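Local coordinates for protein cytosolic malate dehydrogenase (Trichomonas vaginalis, PDB 4UUO) that probably catalyses the NAD-dependent interconversion of malate and oxaloacetate, at residues R96-L100 against E322-A326; F107-K112 against I137-A142; V179-G183 against I283-P287. All blocks are in the same frame, centred on the assembly; numbering follows the deposited sequence.

Interaction 1 (R96-L100 against E322-A326); sequences RSDLL and EKETA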
# COMPACT_ATOMS: atom_id res chain seq x y z
N ARG A 96 12.43 29.82 3.31
CA ARG A 96 12.55 28.74 4.29
C ARG A 96 11.89 29.19 5.58
O ARG A 96 11.26 28.40 6.29
CB ARG A 96 14.01 28.36 4.52
CG ARG A 96 14.21 27.19 5.48
CD ARG A 96 15.68 26.81 5.62
NE ARG A 96 16.48 27.87 6.24
CZ ARG A 96 17.32 28.66 5.58
NH1 ARG A 96 17.50 28.51 4.28
NH2 ARG A 96 18.00 29.59 6.24
N SER A 97 12.01 30.48 5.87
CA SER A 97 11.40 31.08 7.06
C SER A 97 9.88 31.12 6.93
O SER A 97 9.17 31.09 7.93
CB SER A 97 11.96 32.48 7.31
OG SER A 97 12.00 33.23 6.12
N ASP A 98 9.40 31.19 5.69
CA ASP A 98 7.97 31.04 5.42
C ASP A 98 7.55 29.60 5.70
O ASP A 98 6.50 29.35 6.30
CB ASP A 98 7.64 31.42 3.98
CG ASP A 98 7.70 32.92 3.74
OD1 ASP A 98 7.17 33.68 4.59
OD2 ASP A 98 8.26 33.34 2.71
N LEU A 99 8.39 28.66 5.28
CA LEU A 99 8.16 27.24 5.52
C LEU A 99 8.22 26.92 7.01
O LEU A 99 7.36 26.20 7.53
CB LEU A 99 9.20 26.40 4.77
CG LEU A 99 8.90 24.89 4.76
CD1 LEU A 99 7.62 24.61 3.99
CD2 LEU A 99 10.07 24.09 4.20
N LEU A 100 9.23 27.46 7.69
CA LEU A 100 9.44 27.18 9.10
C LEU A 100 8.37 27.85 9.96
O LEU A 100 8.02 27.35 11.03
CB LEU A 100 10.83 27.64 9.53
CG LEU A 100 11.96 26.76 9.00
CD1 LEU A 100 13.32 27.37 9.30
CD2 LEU A 100 11.86 25.37 9.58
N GLU A 322 19.00 26.28 10.51
CA GLU A 322 17.56 26.16 10.29
C GLU A 322 16.79 26.33 11.60
O GLU A 322 15.72 26.94 11.62
CB GLU A 322 17.24 24.80 9.65
CG GLU A 322 15.83 24.69 9.07
CD GLU A 322 15.66 23.47 8.16
OE1 GLU A 322 15.57 22.34 8.67
OE2 GLU A 322 15.61 23.66 6.93
N LYS A 323 17.34 25.80 12.69
CA LYS A 323 16.67 25.91 13.99
C LYS A 323 16.74 27.35 14.49
O LYS A 323 15.86 27.80 15.22
CB LYS A 323 17.30 24.95 15.01
CG LYS A 323 18.58 25.46 15.62
CD LYS A 323 19.10 24.56 16.73
CE LYS A 323 20.35 25.18 17.36
NZ LYS A 323 20.94 24.34 18.44
N GLU A 324 17.78 28.06 14.08
CA GLU A 324 17.94 29.46 14.43
C GLU A 324 16.90 30.33 13.72
O GLU A 324 16.48 31.36 14.23
CB GLU A 324 19.35 29.92 14.09
CG GLU A 324 19.65 31.36 14.42
CD GLU A 324 21.09 31.73 14.10
OE1 GLU A 324 21.86 30.84 13.66
OE2 GLU A 324 21.46 32.90 14.30
N THR A 325 16.49 29.89 12.53
CA THR A 325 15.46 30.56 11.75
C THR A 325 14.08 30.26 12.32
O THR A 325 13.18 31.10 12.30
CB THR A 325 15.51 30.14 10.27
OG1 THR A 325 16.83 30.37 9.74
CG2 THR A 325 14.49 30.91 9.44
N ALA A 326 13.91 29.03 12.81
CA ALA A 326 12.66 28.63 13.44
C ALA A 326 12.41 29.47 14.69
O ALA A 326 11.29 29.92 14.91
CB ALA A 326 12.69 27.15 13.80
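L100 touches chiefly with one methyl: its CD1 lies 3.7 Å from CB of T325 and 3.4 Å from the carbonyl O of E322. The motif is a helix-helix crossing between domains of the LDH/MDH fold. The start of helix 96-117, in the NAD-binding domain, meets helix 306-329 of the C-terminal domain at -64°, with the axes of the two short segments 9.6 Å apart. Beside L100, the branches of T325 divide the work. CG2, held anti to the backbone N, meets CB of S97 at 3.7 Å and also touches the L100 methyl, whereas OG1 is turned back to bond the G321 carbonyl of its own helix. R96, predicted to bind substrate, passes obliquely across E322, presenting its aliphatic part rather than its charge. Its CD sits 3.4 Å from OE2 of E322, while NE stays 4.4 Å from that oxygen, beyond a salt bridge; any attraction between the two charges is therefore probably modest. The guanidinium and carboxylate planes are turned 38° against each other. Farther out, T133 of helix 131-139 hydrogen-bonds OE1 of E322 and packs on L100 and A326, and P130, in the loop before that helix, touches L100 and E322. The bend of R96 at its third torsion (65°) leaves NH2 3.8 Å from OG1 of T325, which lies near the plane of the guanidinium at its edge.

Interaction 2 (F107-K112 against I137-A142); sequences FTVQGK and IAQASA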
# COMPACT_ATOMS: atom_id res chain seq x y z
N PHE A 107 3.57 22.12 14.28
CA PHE A 107 4.27 21.17 15.14
C PHE A 107 4.43 21.63 16.60
O PHE A 107 4.74 20.81 17.47
CB PHE A 107 5.63 20.84 14.53
CG PHE A 107 5.56 19.82 13.44
CD1 PHE A 107 5.63 18.46 13.74
CD2 PHE A 107 5.40 20.20 12.12
CE1 PHE A 107 5.55 17.51 12.74
CE2 PHE A 107 5.31 19.25 11.11
CZ PHE A 107 5.39 17.90 11.42
N THR A 108 4.21 22.90 16.88
CA THR A 108 4.22 23.34 18.27
C THR A 108 2.92 22.87 18.90
O THR A 108 2.88 22.47 20.07
CB THR A 108 4.39 24.88 18.43
OG1 THR A 108 4.46 25.21 19.82
CG2 THR A 108 3.24 25.64 17.80
N VAL A 109 1.86 22.89 18.10
CA VAL A 109 0.55 22.42 18.52
C VAL A 109 0.56 20.91 18.74
O VAL A 109 0.07 20.42 19.76
CB VAL A 109 -0.52 22.79 17.47
CG1 VAL A 109 -1.77 21.94 17.64
CG2 VAL A 109 -0.84 24.28 17.55
N GLN A 110 1.14 20.18 17.79
CA GLN A 110 1.22 18.72 17.86
C GLN A 110 2.23 18.24 18.90
O GLN A 110 2.06 17.18 19.51
CB GLN A 110 1.57 18.14 16.49
CG GLN A 110 0.47 18.34 15.47
CD GLN A 110 0.68 17.54 14.21
OE1 GLN A 110 1.71 16.89 14.04
NE2 GLN A 110 -0.29 17.59 13.31
N GLY A 111 3.29 19.02 19.10
CA GLY A 111 4.28 18.71 20.12
C GLY A 111 3.64 18.76 21.49
O GLY A 111 3.90 17.91 22.34
N LYS A 112 2.79 19.75 21.70
CA LYS A 112 2.08 19.90 22.97
C LYS A 112 0.89 18.94 23.05
O LYS A 112 0.53 18.47 24.13
CB LYS A 112 1.62 21.35 23.16
CG LYS A 112 1.04 21.63 24.53
CD LYS A 112 0.41 23.02 24.59
CE LYS A 112 -0.60 23.11 25.73
NZ LYS A 112 -0.03 22.66 27.03
N ILE A 137 10.80 21.36 16.88
CA ILE A 137 9.73 22.25 17.31
C ILE A 137 8.78 21.51 18.25
O ILE A 137 8.41 22.02 19.30
CB ILE A 137 8.90 22.79 16.11
CG1 ILE A 137 9.81 23.48 15.07
CG2 ILE A 137 7.80 23.72 16.60
CD1 ILE A 137 10.76 24.47 15.65
N ALA A 138 8.40 20.30 17.84
CA ALA A 138 7.50 19.48 18.63
C ALA A 138 8.12 19.15 19.97
O ALA A 138 7.49 19.30 21.02
CB ALA A 138 7.14 18.22 17.87
N GLN A 139 9.37 18.71 19.93
CA GLN A 139 10.09 18.36 21.15
C GLN A 139 10.14 19.53 22.14
O GLN A 139 9.99 19.34 23.35
CB GLN A 139 11.51 17.90 20.83
CG GLN A 139 12.40 17.85 22.06
CD GLN A 139 13.73 17.17 21.81
OE1 GLN A 139 14.14 16.31 22.59
NE2 GLN A 139 14.41 17.56 20.74
N ALA A 140 10.34 20.73 21.62
CA ALA A 140 10.49 21.93 22.44
C ALA A 140 9.16 22.43 22.99
O ALA A 140 9.12 23.35 23.80
CB ALA A 140 11.17 23.04 21.64
N SER A 141 8.07 21.82 22.53
CA SER A 141 6.74 22.18 22.99
C SER A 141 6.23 21.18 24.02
O SER A 141 5.20 21.41 24.65
CB SER A 141 5.78 22.27 21.80
OG SER A 141 6.27 23.16 20.81
N ALA A 142 6.95 20.08 24.17
CA ALA A 142 6.55 19.01 25.08
C ALA A 142 7.49 18.89 26.28
O ALA A 142 8.49 18.17 26.21
CB ALA A 142 6.49 17.69 24.33
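I137 meets the helix of F107 with its beta-branch: CB lies 4.1 Å from CB of F107, and CG2 reaches along the backbone to 3.7 Å from N of T108. One residue on, A138 replaces side-chain packing by close backbone contact. Its CA is 3.3 Å from O of F107 in a CA-H...O contact, and its own O receives a second from CA of G111 at 3.4 Å; the lack of a side chain on G111 lets the backbones draw so near. A138 CB also stands at the edge of the F107 ring. The two helices are successive crossovers of the Rossmann fold, 96-117 joining strands 81-84 and 123-126 of the parallel sheet and 131-139 leading from 123-126 towards 150-152. Q139 to A142 form a type I turn. Within it S141 links the two segments through its hydroxyl. Its OG accepts a hydrogen bond from OG1 of T108 (2.9 Å), which is swung anti to its backbone N (chi1 -177°), and donates to O of I137 (2.9 Å), tilted 30° from the carbonyl plane. Two bonds thus fix the serine hydroxyl. A142 follows, its CB 3.3 Å from O of G111, and it also touches W150 of strand 150-152.

Interaction 3 (V179-G183 against I283-P287); sequences VCIWG and IFSFP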
# COMPACT_ATOMS: atom_id res chain seq x y z
N VAL A 179 24.94 0.47 6.17
CA VAL A 179 24.88 1.78 5.54
C VAL A 179 24.25 2.74 6.54
O VAL A 179 23.65 2.29 7.52
CB VAL A 179 24.06 1.78 4.22
CG1 VAL A 179 24.59 0.72 3.26
CG2 VAL A 179 22.58 1.56 4.51
N CYS A 180 24.38 4.04 6.30
CA CYS A 180 23.72 5.01 7.16
C CYS A 180 23.65 6.39 6.53
O CYS A 180 24.47 6.76 5.69
CB CYS A 180 24.42 5.11 8.52
SG CYS A 180 26.15 5.65 8.45
N ILE A 181 22.63 7.14 6.93
CA ILE A 181 22.52 8.55 6.60
C ILE A 181 22.86 9.38 7.84
O ILE A 181 22.38 9.08 8.94
CB ILE A 181 21.10 8.89 6.09
CG1 ILE A 181 20.83 8.22 4.73
CG2 ILE A 181 20.91 10.40 6.00
CD1 ILE A 181 21.63 8.80 3.56
N TRP A 182 23.72 10.39 7.67
CA TRP A 182 24.04 11.34 8.74
C TRP A 182 23.33 12.68 8.56
O TRP A 182 23.12 13.14 7.43
CB TRP A 182 25.54 11.61 8.82
CG TRP A 182 26.44 10.44 9.10
CD1 TRP A 182 26.93 9.55 8.18
CD2 TRP A 182 26.99 10.05 10.36
NE1 TRP A 182 27.74 8.63 8.80
CE2 TRP A 182 27.79 8.91 10.13
CE3 TRP A 182 26.88 10.55 11.66
CZ2 TRP A 182 28.48 8.26 11.16
CZ3 TRP A 182 27.56 9.90 12.68
CH2 TRP A 182 28.36 8.77 12.42
N GLY A 183 22.99 13.33 9.68
CA GLY A 183 22.56 14.72 9.67
C GLY A 183 21.11 15.02 9.35
O GLY A 183 20.19 14.40 9.90
N ILE A 283 18.17 17.84 15.98
CA ILE A 283 17.77 16.47 15.67
C ILE A 283 18.66 15.95 14.54
O ILE A 283 18.49 16.34 13.38
CB ILE A 283 16.28 16.39 15.28
CG1 ILE A 283 15.42 17.10 16.33
CG2 ILE A 283 15.84 14.94 15.14
CD1 ILE A 283 15.58 16.55 17.72
N PHE A 284 19.61 15.09 14.89
CA PHE A 284 20.68 14.67 13.99
C PHE A 284 20.57 13.18 13.66
O PHE A 284 20.31 12.36 14.54
CB PHE A 284 22.04 14.98 14.62
CG PHE A 284 23.18 15.05 13.64
CD1 PHE A 284 23.88 13.91 13.29
CD2 PHE A 284 23.56 16.27 13.09
CE1 PHE A 284 24.94 13.99 12.39
CE2 PHE A 284 24.61 16.35 12.20
CZ PHE A 284 25.30 15.21 11.85
N SER A 285 20.79 12.82 12.40
CA SER A 285 20.70 11.43 11.98
C SER A 285 22.02 10.70 12.25
O SER A 285 23.08 11.17 11.86
CB SER A 285 20.33 11.33 10.49
OG SER A 285 20.13 9.98 10.10
N PHE A 286 21.92 9.55 12.91
CA PHE A 286 23.08 8.73 13.24
C PHE A 286 22.93 7.29 12.76
O PHE A 286 21.81 6.82 12.57
CB PHE A 286 23.32 8.71 14.76
CG PHE A 286 23.74 10.03 15.33
CD1 PHE A 286 25.09 10.36 15.41
CD2 PHE A 286 22.80 10.93 15.80
CE1 PHE A 286 25.49 11.58 15.94
CE2 PHE A 286 23.19 12.15 16.34
CZ PHE A 286 24.53 12.47 16.41
N PRO A 287 24.06 6.60 12.56
CA PRO A 287 24.00 5.14 12.49
C PRO A 287 23.69 4.60 13.87
O PRO A 287 24.48 4.81 14.81
CB PRO A 287 25.41 4.74 12.02
CG PRO A 287 26.28 5.86 12.47
CD PRO A 287 25.43 7.11 12.39
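S285 OG donates the shortest polar bond here, 2.7 Å to O of I181, and is gripped a second time by the hydroxyl of T154. The first bond comes from well above the carbonyl plane of I181, away from its lone pairs, with OG placed anti to the backbone N (chi1 -175°). It supplements a single antiparallel bridge that joins two sheets of the C-terminal domain of the LDH/MDH fold, strand 176-182 coming from one and strand 283-290 from the other. G183 and S285 form the hydrogen-bonded pair: N of G183 gives to O of S285 at 3.1 Å, and N of S285 returns the bond to O of G183 at 3.0 Å, in the carbonyl plane and on a lone pair. G183 lies two residues before H185, the predicted proton acceptor, so the bridge ties the chain to strand 283-290 close to the probable active site.

Aromatic and proline groups pack beside this bridge. P287 lies over one face of the six-membered ring of W182, its CD 3.4 Å from the ring centroid and 12° off the normal in a CH-pi contact, while its CB packs against CB of C180. F286 meets the same indole at CZ3 with its CD1, the two planes steeply inclined in an oblique pair. The position of the indole is further set by D192, which hydrogen-bonds NE1, and by the ring of Y276, edge-to-face with it. F284 approaches W182 at the edge, CE1 4.0 Å from CE3, and turns its face to the backbone: CA of G183 sits over the middle of the phenyl ring, 3.5 Å from the ring centroid.

How the interactions relate
Interaction 1 is partly buried and joins the two domains by methyls and aliphatic stems, with R96 at its exposed margin and the carboxylate of E322 buried. Interaction 2, buried within the NAD-binding domain, uses the same helix 96-117 farther along and relies on small residues and a serine-threonine hydrogen bond. Interaction 3, wholly buried in the C-terminal domain, combines backbone bonds with aromatic faces. Interactions 1 and 2 touch where CB of A326 packs on CD1 of I137, and interactions 2 and 3 where Q139 meets I283; interactions 1 and 3 stay about 7 Å apart at their nearest atoms.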